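Pseudoazurin (Methylobacterium extorquens, PDB 1PMY) binds a single copper ion and probably serves as a periplasmic electron carrier, as blue copper proteins of the plastocyanin and azurin family do. Local coordinates at residues P80-M84 / G85-L89. Sequence-based numbering, arbitrary orientation.
Sequences PHYMM and GMVAL. With CU (copper (II) ion), chain B.
H81 and M86 lie side by side and send their ends the same way, onto one copper ion. Imidazole suits the first place as a nitrogen ligand on a flat ring, ND1 of H81 coordinating copper at 2.0 Å; thioether sulfur suits the second as a softer, weaker ligand, SD of M86 standing 2.7 Å from copper. The methionine reaches it with CG anti to its backbone N (chi1 -163°) and an extended chain beyond. At the base of the pair the packing is tight: CB of H81 lies 3.7 Å from CB of M86, and the amide N of M86 donates a fairly straight hydrogen bond, 3.0 Å, to O of H81. This is the ligand loop of the cupredoxin fold, which joins strands 72-77 and 87-92; C78 and H40 complete the site. Between the two ligands, Y82 to G85 form a type I beta turn, in which N of G85 donates a 2.8 Å hydrogen bond to O of Y82 from above the carbonyl plane. Glycine fits here because it readily adopts the positive phi (78°) that follows the turn. The outer side is looser: M83 and M84 carry their thioether chains on the exposed side. Tyrosine suits position 82 because its ring makes a cation-pi contact with K77 while its edge lightly touches buried V87, CD1 to CG1 4.0 Å; this compact branched residue also packs against helix 109-120.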
ATOM      1  N   PRO A  80      -2.970  12.136   4.030  1.00  8.63           N
ATOM      2  CA  PRO A  80      -2.477  13.505   3.907  1.00  9.30           C
ATOM      3  C   PRO A  80      -1.432  13.631   2.772  1.00  9.00           C
ATOM      4  O   PRO A  80      -1.418  14.771   2.222  1.00  9.50           O
ATOM      5  CB  PRO A  80      -1.751  13.764   5.224  1.00  9.10           C
ATOM      6  CG  PRO A  80      -1.658  12.475   5.931  1.00  8.82           C
ATOM      7  CD  PRO A  80      -2.746  11.504   5.392  1.00  8.39           C
ATOM      8  N   HIS A  81      -0.711  12.550   2.384  1.00  8.99           N
ATOM      9  CA  HIS A  81       0.277  12.716   1.304  1.00  8.86           C
ATOM     10  C   HIS A  81      -0.026  11.985   0.019  1.00  8.62           C
ATOM     11  O   HIS A  81       0.903  11.600  -0.732  1.00  9.71           O
ATOM     12  CB  HIS A  81       1.753  12.315   1.776  1.00  9.36           C
ATOM     13  CG  HIS A  81       2.070  12.999   3.051  1.00  9.74           C
ATOM     14  ND1 HIS A  81       2.451  12.321   4.210  1.00 10.94           N
ATOM     15  CD2 HIS A  81       2.084  14.334   3.325  1.00 10.25           C
ATOM     16  CE1 HIS A  81       2.681  13.275   5.154  1.00 10.28           C
ATOM     17  NE2 HIS A  81       2.510  14.446   4.654  1.00 11.16           N
ATOM     18  N   TYR A  82      -1.291  11.683  -0.271  1.00  8.86           N
ATOM     19  CA  TYR A  82      -1.629  10.970  -1.546  1.00  8.55           C
ATOM     20  C   TYR A  82      -1.245  11.770  -2.794  1.00  9.95           C
ATOM     21  O   TYR A  82      -0.595  11.194  -3.678  1.00 11.31           O
ATOM     22  CB  TYR A  82      -3.116  10.573  -1.432  1.00  7.97           C
ATOM     23  CG  TYR A  82      -3.638  10.008  -2.754  1.00  8.51           C
ATOM     24  CD1 TYR A  82      -3.180   8.849  -3.350  1.00  8.36           C
ATOM     25  CD2 TYR A  82      -4.513  10.829  -3.491  1.00  8.86           C
ATOM     26  CE1 TYR A  82      -3.685   8.404  -4.591  1.00  8.87           C
ATOM     27  CE2 TYR A  82      -4.965  10.441  -4.768  1.00  8.80           C
ATOM     28  CZ  TYR A  82      -4.643   9.196  -5.256  1.00  9.05           C
ATOM     29  OH  TYR A  82      -5.023   8.904  -6.554  1.00  7.44           O
ATOM     30  N   MET A  83      -1.495  13.069  -2.786  1.00 11.68           N
ATOM     31  CA  MET A  83      -1.204  13.981  -3.892  1.00 14.24           C
ATOM     32  C   MET A  83       0.307  14.063  -4.145  1.00 14.72           C
ATOM     33  O   MET A  83       0.813  14.333  -5.224  1.00 15.21           O
ATOM     34  CB  MET A  83      -1.801  15.381  -3.659  1.00 16.39           C
ATOM     35  CG  MET A  83      -3.248  15.496  -3.923  1.00 19.05           C
ATOM     36  SD  MET A  83      -3.701  15.070  -5.596  1.00 22.50           S
ATOM     37  CE  MET A  83      -2.870  16.216  -6.695  1.00 22.02           C
ATOM     38  N   MET A  84       1.100  13.782  -3.097  1.00 13.75           N
ATOM     39  CA  MET A  84       2.529  13.683  -3.073  1.00 14.11           C
ATOM     40  C   MET A  84       3.049  12.282  -3.404  1.00 13.47           C
ATOM     41  O   MET A  84       4.240  12.085  -3.362  1.00 13.45           O
ATOM     42  CB  MET A  84       3.089  14.142  -1.696  1.00 16.15           C
ATOM     43  CG  MET A  84       3.025  15.683  -1.698  1.00 18.40           C
ATOM     44  SD  MET A  84       3.711  16.206  -0.057  1.00 21.67           S
ATOM     45  CE  MET A  84       5.506  16.129  -0.537  1.00 20.91           C
ATOM     46  N   GLY A  85       2.204  11.353  -3.826  1.00 11.97           N
ATOM     47  CA  GLY A  85       2.615  10.039  -4.252  1.00 11.61           C
ATOM     48  C   GLY A  85       2.936   9.048  -3.141  1.00 10.59           C
ATOM     49  O   GLY A  85       3.607   8.037  -3.479  1.00 11.04           O
ATOM     50  N   MET A  86       2.428   9.272  -1.926  1.00  9.86           N
ATOM     51  CA  MET A  86       2.792   8.241  -0.865  1.00  9.12           C
ATOM     52  C   MET A  86       1.796   7.091  -0.935  1.00  8.52           C
ATOM     53  O   MET A  86       0.662   7.195  -0.406  1.00  9.92           O
ATOM     54  CB  MET A  86       2.730   8.934   0.515  1.00  9.30           C
ATOM     55  CG  MET A  86       3.513   8.002   1.475  1.00  9.60           C
ATOM     56  SD  MET A  86       3.898   8.962   3.013  1.00  9.33           S
ATOM     57  CE  MET A  86       4.269   7.543   4.092  1.00  8.68           C
ATOM     58  N   VAL A  87       2.153   6.042  -1.622  1.00  8.88           N
ATOM     59  CA  VAL A  87       1.377   4.846  -1.916  1.00  9.95           C
ATOM     60  C   VAL A  87       2.199   3.575  -1.773  1.00  9.85           C
ATOM     61  O   VAL A  87       3.435   3.649  -1.928  1.00 10.30           O
ATOM     62  CB  VAL A  87       0.714   4.969  -3.347  1.00  9.75           C
ATOM     63  CG1 VAL A  87      -0.340   6.066  -3.342  1.00  9.80           C
ATOM     64  CG2 VAL A  87       1.796   5.240  -4.407  1.00  9.49           C
ATOM     65  N   ALA A  88       1.572   2.479  -1.574  1.00 10.13           N
ATOM     66  CA  ALA A  88       2.200   1.174  -1.494  1.00  9.36           C
ATOM     67  C   ALA A  88       1.216   0.149  -2.163  1.00 10.24           C
ATOM     68  O   ALA A  88      -0.011   0.320  -2.149  1.00 10.99           O
ATOM     69  CB  ALA A  88       2.349   0.771  -0.026  1.00  8.88           C
ATOM     70  N   LEU A  89       1.883  -0.923  -2.549  1.00 11.12           N
ATOM     71  CA  LEU A  89       1.133  -2.052  -3.180  1.00 11.48           C
ATOM     72  C   LEU A  89       1.454  -3.343  -2.409  1.00 10.55           C
ATOM     73  O   LEU A  89       2.675  -3.609  -2.167  1.00 10.09           O
ATOM     74  CB  LEU A  89       1.539  -2.025  -4.644  1.00 12.85           C
ATOM     75  CG  LEU A  89       0.851  -2.963  -5.575  1.00 14.40           C
ATOM     76  CD1 LEU A  89      -0.580  -2.435  -5.796  1.00 14.53           C
ATOM     77  CD2 LEU A  89       1.598  -2.863  -6.942  1.00 14.29           C
TER
HETATM   78 CU    CU B 124       2.361  10.401   4.632  1.00 12.48          CU